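Local structure of transcription initiation factor tfiid subunit 72/90-100 KDA (Encephalitozoon cuniculi, 2J4B) at residues 12-17 with 115-120; 28-33 with 108-113. The protein is a subunit of the TFIID and SAGA complexes, represented here by its N-terminal domain, and probably helps regulate RNA polymerase II transcription. One frame throughout, in Å; residues are numbered along the deposited sequence.

Contact 1 of 2, residues 12-17 with 115-120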
loop_
_atom_site.group_PDB
_atom_site.type_symbol
_atom_site.label_atom_id
_atom_site.label_comp_id
_atom_site.label_asym_id
_atom_site.label_seq_id
_atom_site.Cartn_x
_atom_site.Cartn_y
_atom_site.Cartn_z
ATOM N N TYR A 12 6.805 -4.946 1.514
ATOM C CA TYR A 12 5.410 -5.066 1.886
ATOM C C TYR A 12 5.226 -6.117 2.979
ATOM O O TYR A 12 4.645 -5.838 4.024
ATOM C CB TYR A 12 4.582 -5.432 0.658
ATOM C CG TYR A 12 3.115 -5.636 0.950
ATOM C CD1 TYR A 12 2.227 -4.574 0.887
ATOM C CD2 TYR A 12 2.621 -6.887 1.275
ATOM C CE1 TYR A 12 0.893 -4.746 1.151
ATOM C CE2 TYR A 12 1.285 -7.072 1.541
ATOM C CZ TYR A 12 0.424 -6.001 1.475
ATOM O OH TYR A 12 -0.916 -6.181 1.738
ATOM N N VAL A 13 5.725 -7.323 2.728
ATOM C CA VAL A 13 5.703 -8.407 3.714
ATOM C C VAL A 13 6.335 -8.032 5.056
ATOM O O VAL A 13 5.760 -8.273 6.110
ATOM C CB VAL A 13 6.454 -9.654 3.180
ATOM C CG1 VAL A 13 6.526 -10.731 4.256
ATOM C CG2 VAL A 13 5.785 -10.193 1.899
ATOM N N SER A 14 7.533 -7.464 5.011
ATOM C CA SER A 14 8.276 -7.113 6.222
ATOM C C SER A 14 7.535 -6.045 7.053
ATOM O O SER A 14 7.540 -6.088 8.292
ATOM C CB SER A 14 9.683 -6.643 5.837
ATOM O OG SER A 14 10.139 -5.610 6.690
ATOM N N LEU A 15 6.892 -5.105 6.366
ATOM C CA LEU A 15 5.967 -4.177 7.006
ATOM C C LEU A 15 4.743 -4.904 7.552
ATOM O O LEU A 15 4.376 -4.740 8.705
ATOM C CB LEU A 15 5.522 -3.106 6.021
ATOM C CG LEU A 15 4.448 -2.139 6.531
ATOM C CD1 LEU A 15 4.890 -1.401 7.795
ATOM C CD2 LEU A 15 4.074 -1.183 5.409
ATOM N N LYS A 16 4.108 -5.712 6.717
ATOM C CA LYS A 16 2.963 -6.509 7.149
ATOM C C LYS A 16 3.261 -7.306 8.423
ATOM O O LYS A 16 2.451 -7.329 9.341
ATOM C CB LYS A 16 2.538 -7.458 6.033
ATOM C CG LYS A 16 1.306 -8.283 6.347
ATOM C CD LYS A 16 0.958 -9.208 5.187
ATOM C CE LYS A 16 0.072 -10.339 5.639
ATOM N NZ LYS A 16 -0.074 -11.374 4.588
ATOM N N THR A 17 4.423 -7.946 8.476
ATOM C CA THR A 17 4.786 -8.792 9.606
ATOM C C THR A 17 5.034 -7.978 10.878
ATOM O O THR A 17 4.773 -8.446 12.000
ATOM C CB THR A 17 6.047 -9.619 9.278
ATOM O OG1 THR A 17 5.836 -10.338 8.051
ATOM C CG2 THR A 17 6.369 -10.577 10.403
ATOM N N GLU A 115 12.321 3.995 8.486
ATOM C CA GLU A 115 13.668 4.608 8.464
ATOM C C GLU A 115 14.770 3.710 9.018
ATOM O O GLU A 115 15.912 3.744 8.547
ATOM C CB GLU A 115 13.675 5.917 9.253
ATOM C CG GLU A 115 13.022 7.069 8.510
ATOM C CD GLU A 115 13.042 8.375 9.296
ATOM O OE1 GLU A 115 12.998 8.356 10.551
ATOM O OE2 GLU A 115 13.103 9.428 8.634
ATOM N N GLU A 116 14.448 2.923 10.038
ATOM C CA GLU A 116 15.450 2.056 10.645
ATOM C C GLU A 116 15.783 0.876 9.735
ATOM O O GLU A 116 16.860 0.294 9.826
ATOM C CB GLU A 116 14.974 1.557 12.009
ATOM C CG GLU A 116 15.990 0.661 12.731
ATOM C CD GLU A 116 15.714 0.560 14.225
ATOM O OE1 GLU A 116 14.540 0.770 14.633
ATOM O OE2 GLU A 116 16.659 0.284 14.996
ATOM N N ARG A 117 14.849 0.532 8.856
ATOM C CA ARG A 117 15.023 -0.588 7.951
ATOM C C ARG A 117 15.232 -0.121 6.524
ATOM O O ARG A 117 15.153 -0.911 5.597
ATOM C CB ARG A 117 13.800 -1.508 8.009
ATOM C CG ARG A 117 13.581 -2.179 9.362
ATOM C CD ARG A 117 13.106 -3.602 9.137
ATOM N NE ARG A 117 12.958 -4.402 10.355
ATOM C CZ ARG A 117 12.736 -5.715 10.338
ATOM N NH1 ARG A 117 12.650 -6.354 9.173
ATOM N NH2 ARG A 117 12.604 -6.391 11.472
ATOM N N ASN A 118 15.477 1.167 6.345
ATOM C CA ASN A 118 15.665 1.719 5.014
ATOM C C ASN A 118 14.661 1.141 4.005
ATOM O O ASN A 118 15.049 0.601 2.964
ATOM C CB ASN A 118 17.105 1.468 4.531
ATOM C CG ASN A 118 18.159 2.080 5.461
ATOM O OD1 ASN A 118 18.217 1.785 6.656
ATOM N ND2 ASN A 118 19.009 2.920 4.901
ATOM N N LEU A 119 13.371 1.236 4.325
ATOM C CA LEU A 119 12.323 0.805 3.407
ATOM C C LEU A 119 12.005 1.986 2.498
ATOM O O LEU A 119 10.913 2.548 2.512
ATOM C CB LEU A 119 11.082 0.316 4.164
ATOM C CG LEU A 119 11.238 -0.952 5.012
ATOM C CD1 LEU A 119 9.891 -1.397 5.493
ATOM C CD2 LEU A 119 11.936 -2.087 4.231
ATOM N N THR A 120 13.007 2.331 1.698
ATOM C CA THR A 120 13.054 3.549 0.911
ATOM C C THR A 120 11.881 3.669 -0.078
ATOM O O THR A 120 11.404 4.770 -0.397
ATOM C CB THR A 120 14.407 3.597 0.168
ATOM O OG1 THR A 120 14.602 4.871 -0.450
ATOM C CG2 THR A 120 14.433 2.534 -0.888
HETATM O O HOH W 1 13.088 -4.890 6.362
#
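The turn that joins helix 104-116 to helix 120-129 meets the side of helix 8-21 through S14, R117 and L119, at the surface of the TAF5 N-terminal domain. R117 is the first residue to leave helical geometry. S14 OG lies oblique to its guanidinium, 3.6 Å from R117 NH1, and the two are bridged by a water molecule. The water lies in the guanidinium plane at the edge of the group, accepts from R117 NH1 at 3.2 Å and is hydrogen-bonded to S14 OG at 3.1 Å. CG of R117 stands anti to the carbonyl carbon (chi1 -64°), and the chain, bent at chi2 (-141°), brings NH1 to the water. L119, centre of an inverse gamma turn and N-cap residue of helix 120-129, approaches more loosely, its CD1 4.4 Å from S14 OG; the same side chain also packs on F113 and L114. Away from this face, Y12 and K16 face helix 51-61 and the residues just after it: K16 packs on Y61 and its NZ forms a salt bridge with D64. The polar link between helix and turn is thus indirect, relayed by one water that accepts from the arginine, beside an apolar leucine.

Contact 2 of 2, residues 28-33 with 108-113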
loop_
_atom_site.group_PDB
_atom_site.type_symbol
_atom_site.label_atom_id
_atom_site.label_comp_id
_atom_site.label_asym_id
_atom_site.label_seq_id
_atom_site.Cartn_x
_atom_site.Cartn_y
_atom_site.Cartn_z
ATOM N N ASN A 28 -4.905 -0.896 14.534
ATOM C CA ASN A 28 -6.063 -0.220 13.961
ATOM C C ASN A 28 -5.645 0.895 13.012
ATOM O O ASN A 28 -6.194 1.044 11.918
ATOM C CB ASN A 28 -6.833 0.413 15.125
ATOM C CG ASN A 28 -8.322 0.446 14.919
ATOM O OD1 ASN A 28 -8.998 1.320 15.471
ATOM N ND2 ASN A 28 -8.856 -0.510 14.177
ATOM N N ASP A 29 -4.686 1.701 13.451
ATOM C CA ASP A 29 -4.214 2.818 12.665
ATOM C C ASP A 29 -3.192 2.404 11.619
ATOM O O ASP A 29 -2.934 3.155 10.701
ATOM C CB ASP A 29 -3.559 3.868 13.563
ATOM C CG ASP A 29 -4.548 4.685 14.310
ATOM O OD1 ASP A 29 -5.769 4.592 14.000
ATOM O OD2 ASP A 29 -4.092 5.418 15.217
ATOM N N LEU A 30 -2.595 1.231 11.783
ATOM C CA LEU A 30 -1.562 0.764 10.878
ATOM C C LEU A 30 -2.092 -0.124 9.748
ATOM O O LEU A 30 -1.547 -0.115 8.668
ATOM C CB LEU A 30 -0.460 0.034 11.659
ATOM C CG LEU A 30 0.339 0.953 12.605
ATOM C CD1 LEU A 30 1.223 0.169 13.581
ATOM C CD2 LEU A 30 1.167 1.974 11.835
ATOM N N LEU A 31 -3.160 -0.880 9.977
ATOM C CA LEU A 31 -3.614 -1.826 8.954
ATOM C C LEU A 31 -4.092 -1.142 7.658
ATOM O O LEU A 31 -3.839 -1.645 6.567
ATOM C CB LEU A 31 -4.665 -2.790 9.509
ATOM C CG LEU A 31 -4.039 -3.997 10.237
ATOM C CD1 LEU A 31 -5.077 -4.788 11.068
ATOM C CD2 LEU A 31 -3.295 -4.942 9.275
ATOM N N PRO A 32 -4.775 0.012 7.775
ATOM C CA PRO A 32 -5.236 0.715 6.568
ATOM C C PRO A 32 -4.105 1.039 5.600
ATOM O O PRO A 32 -4.350 1.221 4.407
ATOM C CB PRO A 32 -5.857 2.002 7.115
ATOM C CG PRO A 32 -6.251 1.659 8.526
ATOM C CD PRO A 32 -5.187 0.702 9.010
ATOM N N LEU A 33 -2.884 1.104 6.113
ATOM C CA LEU A 33 -1.720 1.416 5.307
ATOM C C LEU A 33 -1.422 0.346 4.255
ATOM O O LEU A 33 -0.875 0.654 3.205
ATOM C CB LEU A 33 -0.499 1.607 6.214
ATOM C CG LEU A 33 0.836 1.911 5.524
ATOM C CD1 LEU A 33 0.787 3.123 4.567
ATOM C CD2 LEU A 33 1.951 2.113 6.554
ATOM N N ASP A 108 4.546 7.630 14.681
ATOM C CA ASP A 108 5.954 7.669 15.055
ATOM C C ASP A 108 6.600 6.268 14.996
ATOM O O ASP A 108 7.664 6.077 14.389
ATOM C CB ASP A 108 6.135 8.325 16.418
ATOM C CG ASP A 108 7.533 8.859 16.613
ATOM O OD1 ASP A 108 8.492 8.063 16.550
ATOM O OD2 ASP A 108 7.698 10.079 16.809
ATOM N N LEU A 109 5.952 5.279 15.588
ATOM C CA LEU A 109 6.433 3.910 15.459
ATOM C C LEU A 109 6.620 3.535 13.988
ATOM O O LEU A 109 7.644 2.941 13.624
ATOM C CB LEU A 109 5.490 2.929 16.172
ATOM C CG LEU A 109 5.604 3.018 17.701
ATOM C CD1 LEU A 109 4.404 2.376 18.395
ATOM C CD2 LEU A 109 6.925 2.408 18.210
ATOM N N LEU A 110 5.646 3.901 13.148
ATOM C CA LEU A 110 5.644 3.523 11.723
ATOM C C LEU A 110 6.821 4.093 10.948
ATOM O O LEU A 110 7.400 3.402 10.124
ATOM C CB LEU A 110 4.341 3.959 11.037
ATOM C CG LEU A 110 4.266 3.805 9.501
ATOM C CD1 LEU A 110 4.247 2.306 9.072
ATOM C CD2 LEU A 110 3.083 4.543 8.948
ATOM N N ILE A 111 7.178 5.346 11.208
ATOM C CA ILE A 111 8.244 6.008 10.439
ATOM C C ILE A 111 9.612 5.589 10.954
ATOM O O ILE A 111 10.549 5.430 10.179
ATOM C CB ILE A 111 8.141 7.564 10.463
ATOM C CG1 ILE A 111 6.736 8.037 10.078
ATOM C CG2 ILE A 111 9.145 8.161 9.495
ATOM C CD1 ILE A 111 6.398 7.804 8.657
ATOM N N ASN A 112 9.712 5.416 12.268
ATOM C CA ASN A 112 10.899 4.840 12.885
ATOM C C ASN A 112 11.193 3.490 12.248
ATOM O O ASN A 112 12.318 3.198 11.862
ATOM C CB ASN A 112 10.704 4.669 14.402
ATOM C CG ASN A 112 10.654 5.995 15.158
ATOM O OD1 ASN A 112 11.024 7.040 14.639
ATOM N ND2 ASN A 112 10.194 5.947 16.396
ATOM N N PHE A 113 10.170 2.660 12.117
ATOM C CA PHE A 113 10.355 1.331 11.515
ATOM C C PHE A 113 10.840 1.400 10.061
ATOM O O PHE A 113 11.777 0.700 9.672
ATOM C CB PHE A 113 9.056 0.517 11.583
ATOM C CG PHE A 113 9.161 -0.794 10.913
ATOM C CD1 PHE A 113 9.910 -1.810 11.481
ATOM C CD2 PHE A 113 8.569 -1.010 9.694
ATOM C CE1 PHE A 113 10.039 -3.009 10.852
ATOM C CE2 PHE A 113 8.710 -2.218 9.055
ATOM C CZ PHE A 113 9.426 -3.213 9.633
#
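L110, on helix 104-116, is the residue that meets both L30 and L33 of the segment 28-33. Earlier in the helix, D108 takes part only within its own segment, where its OD1 receives a weak bond from N112 ND2 at 2.7 Å, bent to 116° at the hydrogen. At L110 the two halves join. Its CB touches L30 CD2 at 3.8 Å, the two side chains sliding past each other in opposite directions, and L110 CD1 lies 4.2 Å from the same L30 methyl. With L33 the approach is tip to tip: L33 CD2 lies 3.4 Å from L110 CD1. The other branch, CD2 of L110, is 3.6 Å from that same CD2 of L33. Both of these leucines hold CG anti to the backbone N (chi1 178° for L33, 172° for L110), which points the two side chains toward each other. L30 instead has CG anti to its carbonyl carbon, beside the backbone N, and its CD2 reaches the base of the L110 side chain. All three residues are buried, and their contact is purely apolar. Further on, I111 packs on L126 of helix 120-129, while the ring of F113 stacks on W18. The interface lies between several elements of the domain: helix 8-21 adjoins L30 through W18 and I19, strand 98-103 contributes L100 against L33 and M102 against L110, and helix 120-129 reaches L33 through L126.

Overall arrangement
Contacts 1 and 2 lie about 11 Å apart, centre to centre, and both draw on helix 104-116: contact 2 uses its middle, contact 1 its C-terminal end and the turn beyond. Their first segments sit on helices 8-21 and 24-30, which follow each other in the chain. The segments run 12-17, 28-33, 108-113, 115-120, which nests contact 2 inside the loop closed by contact 1. F113 and L110, both on segment 108-113, pack against residues of contact 1: F113 on S14, L15 and L119, L110 on L15. One contact is buried and apolar, the other superficial and water-mediated. Together they join the N-terminal helices to a helix late in the chain, within the NTD2 domain of TAF5.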